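Long-range contact in extracellular protein containing a SCP domain (PDB 4IFA), which is of unknown function but is an extracellular protein that pairs a CAP-associated N-terminal region with an SCP domain of the cysteine-rich secretory protein family: residues Y79-Q93 against V96-Q110. Numbering follows the deposited sequence.
Sequences YEWWVYNQDLAQYVQ and VAERKVVTAYVAGEQ
Gln-93 and Tyr-105 form an antiparallel hydrogen-bonded pair: Tyr-105 N donates to Gln-93 O at 2.8 Å, and Gln-93 N donates to Tyr-105 O. A second such pair joins Glu-80 and Val-96, where Val-96 N reaches Glu-80 O at 2.9 Å; an exposed carboxylate suits the place, since Glu-80 OE1 accepts from a water that also donates to Val-96 O. Just before strand 92-97 starts and after strand 100-106 stops, Tyr-91 O takes two donors, Gly-108 N on a lone pair in the carbonyl plane and Ala-107 N from above it. A side chain at Gly-108 would run into Ala-89 O and Tyr-91 N; its CA makes a CA-H...O contact with Leu-88 O at 3.5 Å. These bonds close two consecutive hairpins of an antiparallel meander, strands 80-84, 92-97 and 100-106, the last turn being type I' from Ala-97 to Lys-100. Across the middle strand, Thr-103 CG2 sits over the face of the Tyr-79 ring, 3.7 Å from the ring centroid, a CH-pi contact. Thr-103 suits both needs, its methyl meeting the ring while OG1 bonds to Tyr-182 O and takes a water shared with Tyr-79 OH. Tyr-79 CE1 and Gln-93 NE2 lie over opposite faces of the Trp-81 indole, both toward its rim; Gln-93 NE2 is hydrogen-bonded to Gln-223 OE1 of helix 210-234. On Trp-82, Val-96 CG2 sits over the five-membered ring, 3.6 Å from its centroid, one methyl of a beta-branched side chain against the flat indole face.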
# COMPACT_ATOMS: atom_id res chain seq x y z
N TYR A 79 8.35 10.96 -6.76
CA TYR A 79 8.87 9.76 -7.42
C TYR A 79 7.75 9.13 -8.26
O TYR A 79 6.56 9.37 -8.00
CB TYR A 79 9.48 8.75 -6.43
CG TYR A 79 8.53 8.31 -5.33
CD1 TYR A 79 7.55 7.33 -5.55
CD2 TYR A 79 8.59 8.89 -4.06
CE1 TYR A 79 6.67 6.95 -4.54
CE2 TYR A 79 7.72 8.49 -3.05
CZ TYR A 79 6.77 7.56 -3.30
OH TYR A 79 5.90 7.17 -2.30
N GLU A 80 8.15 8.37 -9.26
CA GLU A 80 7.25 7.56 -10.08
C GLU A 80 7.36 6.12 -9.58
O GLU A 80 8.46 5.61 -9.30
CB GLU A 80 7.65 7.61 -11.56
CG GLU A 80 7.47 8.93 -12.26
CD GLU A 80 8.01 8.85 -13.66
OE1 GLU A 80 9.25 8.97 -13.84
OE2 GLU A 80 7.21 8.67 -14.59
N TRP A 81 6.23 5.46 -9.49
CA TRP A 81 6.21 4.05 -9.15
C TRP A 81 6.46 3.19 -10.37
O TRP A 81 5.77 3.34 -11.41
CB TRP A 81 4.89 3.63 -8.52
CG TRP A 81 4.56 4.09 -7.15
CD1 TRP A 81 3.53 4.93 -6.79
CD2 TRP A 81 5.17 3.66 -5.94
NE1 TRP A 81 3.48 5.04 -5.42
CE2 TRP A 81 4.44 4.24 -4.87
CE3 TRP A 81 6.25 2.83 -5.64
CZ2 TRP A 81 4.78 4.03 -3.54
CZ3 TRP A 81 6.57 2.61 -4.32
CH2 TRP A 81 5.85 3.24 -3.28
N TRP A 82 7.40 2.27 -10.25
CA TRP A 82 7.69 1.24 -11.26
C TRP A 82 7.10 -0.02 -10.62
O TRP A 82 7.67 -0.55 -9.63
CB TRP A 82 9.19 1.10 -11.49
CG TRP A 82 9.87 2.18 -12.27
CD1 TRP A 82 9.55 3.50 -12.32
CD2 TRP A 82 11.07 2.02 -13.01
NE1 TRP A 82 10.46 4.18 -13.12
CE2 TRP A 82 11.40 3.28 -13.56
CE3 TRP A 82 11.89 0.92 -13.29
CZ2 TRP A 82 12.54 3.48 -14.37
CZ3 TRP A 82 12.99 1.11 -14.12
CH2 TRP A 82 13.33 2.38 -14.62
N VAL A 83 6.04 -0.57 -11.18
CA VAL A 83 5.29 -1.65 -10.55
C VAL A 83 5.57 -2.98 -11.24
O VAL A 83 5.40 -3.11 -12.44
CB VAL A 83 3.78 -1.37 -10.68
CG1 VAL A 83 2.96 -2.45 -10.02
CG2 VAL A 83 3.47 -0.03 -10.02
N TYR A 84 5.95 -3.97 -10.45
CA TYR A 84 6.20 -5.35 -10.87
C TYR A 84 5.12 -6.24 -10.26
O TYR A 84 5.31 -6.82 -9.19
CB TYR A 84 7.61 -5.79 -10.43
CG TYR A 84 8.69 -4.99 -11.12
CD1 TYR A 84 9.30 -5.45 -12.28
CD2 TYR A 84 9.09 -3.74 -10.63
CE1 TYR A 84 10.28 -4.70 -12.95
CE2 TYR A 84 10.05 -2.98 -11.28
CZ TYR A 84 10.66 -3.47 -12.41
OH TYR A 84 11.62 -2.70 -13.05
N ASN A 85 4.00 -6.33 -10.96
CA ASN A 85 2.81 -7.04 -10.43
C ASN A 85 2.39 -8.26 -11.21
O ASN A 85 1.34 -8.81 -10.92
CB ASN A 85 1.61 -6.07 -10.39
CG ASN A 85 1.14 -5.69 -11.78
OD1 ASN A 85 1.89 -5.83 -12.74
ND2 ASN A 85 -0.09 -5.20 -11.92
N GLN A 86 3.18 -8.73 -12.16
CA GLN A 86 2.69 -9.86 -12.98
C GLN A 86 2.71 -11.22 -12.29
O GLN A 86 2.05 -12.17 -12.74
CB GLN A 86 3.34 -9.86 -14.37
CG GLN A 86 3.00 -8.58 -15.20
CD GLN A 86 1.49 -8.38 -15.50
OE1 GLN A 86 0.85 -9.22 -16.15
NE2 GLN A 86 0.92 -7.25 -15.04
N ASP A 87 3.44 -11.31 -11.18
CA ASP A 87 3.46 -12.50 -10.36
C ASP A 87 3.20 -12.03 -8.95
O ASP A 87 4.06 -11.41 -8.30
CB ASP A 87 4.83 -13.19 -10.46
CG ASP A 87 4.93 -14.44 -9.60
OD1 ASP A 87 4.10 -14.68 -8.70
OD2 ASP A 87 5.90 -15.20 -9.86
N LEU A 88 2.02 -12.37 -8.42
CA LEU A 88 1.65 -11.90 -7.08
C LEU A 88 2.59 -12.38 -5.98
O LEU A 88 2.74 -11.66 -4.99
CB LEU A 88 0.18 -12.19 -6.73
CG LEU A 88 -0.87 -11.39 -7.53
CD1 LEU A 88 -2.26 -11.65 -6.92
CD2 LEU A 88 -0.60 -9.85 -7.68
N ALA A 89 3.25 -13.52 -6.16
CA ALA A 89 4.21 -14.03 -5.16
C ALA A 89 5.49 -13.20 -5.09
O ALA A 89 6.27 -13.30 -4.13
CB ALA A 89 4.56 -15.48 -5.48
N GLN A 90 5.74 -12.40 -6.14
CA GLN A 90 6.97 -11.58 -6.29
C GLN A 90 6.68 -10.06 -6.30
O GLN A 90 7.50 -9.24 -6.71
CB GLN A 90 7.73 -11.98 -7.56
CG GLN A 90 8.06 -13.45 -7.66
CD GLN A 90 9.04 -13.94 -6.64
OE1 GLN A 90 9.79 -13.17 -6.03
NE2 GLN A 90 9.07 -15.26 -6.44
N TYR A 91 5.49 -9.66 -5.86
CA TYR A 91 5.06 -8.26 -6.01
C TYR A 91 5.96 -7.30 -5.31
O TYR A 91 6.24 -7.42 -4.10
CB TYR A 91 3.61 -8.06 -5.48
CG TYR A 91 3.03 -6.69 -5.72
CD1 TYR A 91 2.07 -6.52 -6.69
CD2 TYR A 91 3.48 -5.58 -5.04
CE1 TYR A 91 1.56 -5.26 -6.98
CE2 TYR A 91 3.00 -4.30 -5.32
CZ TYR A 91 2.04 -4.15 -6.30
OH TYR A 91 1.51 -2.91 -6.58
N VAL A 92 6.47 -6.34 -6.09
CA VAL A 92 7.23 -5.23 -5.58
C VAL A 92 6.99 -4.02 -6.48
O VAL A 92 6.70 -4.17 -7.69
CB VAL A 92 8.74 -5.54 -5.47
CG1 VAL A 92 9.33 -5.92 -6.79
CG2 VAL A 92 9.52 -4.36 -4.86
N GLN A 93 7.03 -2.85 -5.87
CA GLN A 93 6.98 -1.59 -6.63
C GLN A 93 8.06 -0.69 -6.08
O GLN A 93 8.29 -0.60 -4.87
CB GLN A 93 5.58 -0.94 -6.53
CG GLN A 93 5.09 -0.68 -5.12
CD GLN A 93 3.64 -0.17 -5.08
OE1 GLN A 93 2.75 -0.82 -5.62
NE2 GLN A 93 3.40 0.95 -4.40
N VAL A 96 11.10 5.80 -8.22
CA VAL A 96 12.23 6.39 -8.92
C VAL A 96 12.04 7.90 -9.04
O VAL A 96 11.00 8.37 -9.55
CB VAL A 96 12.36 5.74 -10.32
CG1 VAL A 96 13.44 6.38 -11.13
CG2 VAL A 96 12.61 4.23 -10.23
N ALA A 97 13.05 8.66 -8.65
CA ALA A 97 13.05 10.13 -8.71
C ALA A 97 14.39 10.51 -9.28
O ALA A 97 15.43 10.12 -8.75
CB ALA A 97 12.87 10.72 -7.29
N GLU A 98 14.37 11.31 -10.35
CA GLU A 98 15.61 11.74 -11.01
C GLU A 98 16.57 10.56 -11.21
O GLU A 98 17.75 10.63 -10.84
CB GLU A 98 16.26 12.87 -10.23
CG GLU A 98 15.34 14.06 -10.08
CD GLU A 98 15.92 15.16 -9.22
OE1 GLU A 98 17.16 15.31 -9.19
OE2 GLU A 98 15.13 15.89 -8.59
N ARG A 99 16.03 9.49 -11.78
CA ARG A 99 16.77 8.27 -12.12
C ARG A 99 17.50 7.58 -10.96
O ARG A 99 18.48 6.88 -11.17
CB ARG A 99 17.66 8.46 -13.36
CG ARG A 99 16.83 8.81 -14.62
CD ARG A 99 17.49 8.33 -15.85
NE ARG A 99 16.75 8.75 -17.04
CZ ARG A 99 16.85 8.19 -18.23
NH1 ARG A 99 17.63 7.13 -18.41
NH2 ARG A 99 16.15 8.67 -19.24
N LYS A 100 17.00 7.82 -9.75
CA LYS A 100 17.52 7.16 -8.54
C LYS A 100 16.37 6.44 -7.83
O LYS A 100 15.23 6.94 -7.82
CB LYS A 100 18.16 8.16 -7.57
CG LYS A 100 19.37 8.92 -8.12
CD LYS A 100 20.52 8.00 -8.56
CE LYS A 100 21.17 7.22 -7.41
NZ LYS A 100 22.36 6.40 -7.82
N VAL A 101 16.66 5.28 -7.24
CA VAL A 101 15.68 4.50 -6.49
C VAL A 101 15.63 5.04 -5.06
O VAL A 101 16.64 5.00 -4.36
CB VAL A 101 15.96 3.00 -6.52
CG1 VAL A 101 14.91 2.27 -5.70
CG2 VAL A 101 15.97 2.45 -7.95
N VAL A 102 14.50 5.61 -4.67
CA VAL A 102 14.33 6.28 -3.38
C VAL A 102 13.41 5.56 -2.39
O VAL A 102 13.45 5.86 -1.20
CB VAL A 102 13.86 7.76 -3.56
CG1 VAL A 102 14.89 8.54 -4.43
CG2 VAL A 102 12.45 7.90 -4.12
N THR A 103 12.63 4.62 -2.87
CA THR A 103 11.67 3.88 -2.04
C THR A 103 11.27 2.61 -2.71
O THR A 103 11.50 2.45 -3.91
CB THR A 103 10.45 4.80 -1.73
OG1 THR A 103 9.57 4.22 -0.74
CG2 THR A 103 9.62 5.09 -2.96
N ALA A 104 10.68 1.68 -1.95
CA ALA A 104 10.09 0.47 -2.54
C ALA A 104 9.09 -0.08 -1.56
O ALA A 104 9.25 0.09 -0.36
CB ALA A 104 11.15 -0.62 -2.87
N TYR A 105 8.07 -0.74 -2.08
CA TYR A 105 7.12 -1.46 -1.26
C TYR A 105 7.06 -2.91 -1.75
O TYR A 105 6.77 -3.19 -2.92
CB TYR A 105 5.71 -0.84 -1.34
CG TYR A 105 4.72 -1.60 -0.49
CD1 TYR A 105 4.84 -1.61 0.87
CD2 TYR A 105 3.68 -2.35 -1.07
CE1 TYR A 105 3.97 -2.31 1.69
CE2 TYR A 105 2.80 -3.08 -0.22
CZ TYR A 105 2.96 -3.04 1.12
OH TYR A 105 2.07 -3.71 1.99
N VAL A 106 7.32 -3.82 -0.81
CA VAL A 106 7.30 -5.27 -1.02
C VAL A 106 6.05 -5.89 -0.45
O VAL A 106 5.74 -5.68 0.73
CB VAL A 106 8.54 -5.92 -0.32
CG1 VAL A 106 8.45 -7.45 -0.44
CG2 VAL A 106 9.83 -5.38 -0.92
N ALA A 107 5.30 -6.63 -1.28
CA ALA A 107 4.13 -7.39 -0.82
C ALA A 107 4.19 -8.86 -1.16
O ALA A 107 3.48 -9.66 -0.57
CB ALA A 107 2.85 -6.77 -1.44
N GLY A 108 4.99 -9.28 -2.13
CA GLY A 108 5.04 -10.68 -2.52
C GLY A 108 5.61 -11.57 -1.45
O GLY A 108 6.67 -11.27 -0.88
N GLU A 109 4.92 -12.67 -1.18
CA GLU A 109 5.30 -13.58 -0.14
C GLU A 109 6.69 -14.15 -0.27
O GLU A 109 7.34 -14.45 0.75
CB GLU A 109 4.27 -14.73 -0.03
CG GLU A 109 4.54 -15.66 1.16
CD GLU A 109 3.39 -16.63 1.49
OE1 GLU A 109 3.68 -17.80 1.84
OE2 GLU A 109 2.20 -16.22 1.44
N GLN A 110 7.18 -14.26 -1.51
CA GLN A 110 8.48 -14.85 -1.76
C GLN A 110 9.61 -13.85 -1.92
O GLN A 110 10.78 -14.25 -2.12
CB GLN A 110 8.41 -15.75 -3.00
CG GLN A 110 7.48 -16.94 -2.84
CD GLN A 110 7.74 -17.77 -1.60
OE1 GLN A 110 8.89 -18.10 -1.30
NE2 GLN A 110 6.68 -18.11 -0.86
O HOH W 1 6.87 5.00 -0.45
O HOH W 2 11.03 9.54 -12.14
O HOH W 3 2.16 -13.11 -2.45
O HOH W 4 12.31 -14.66 -4.35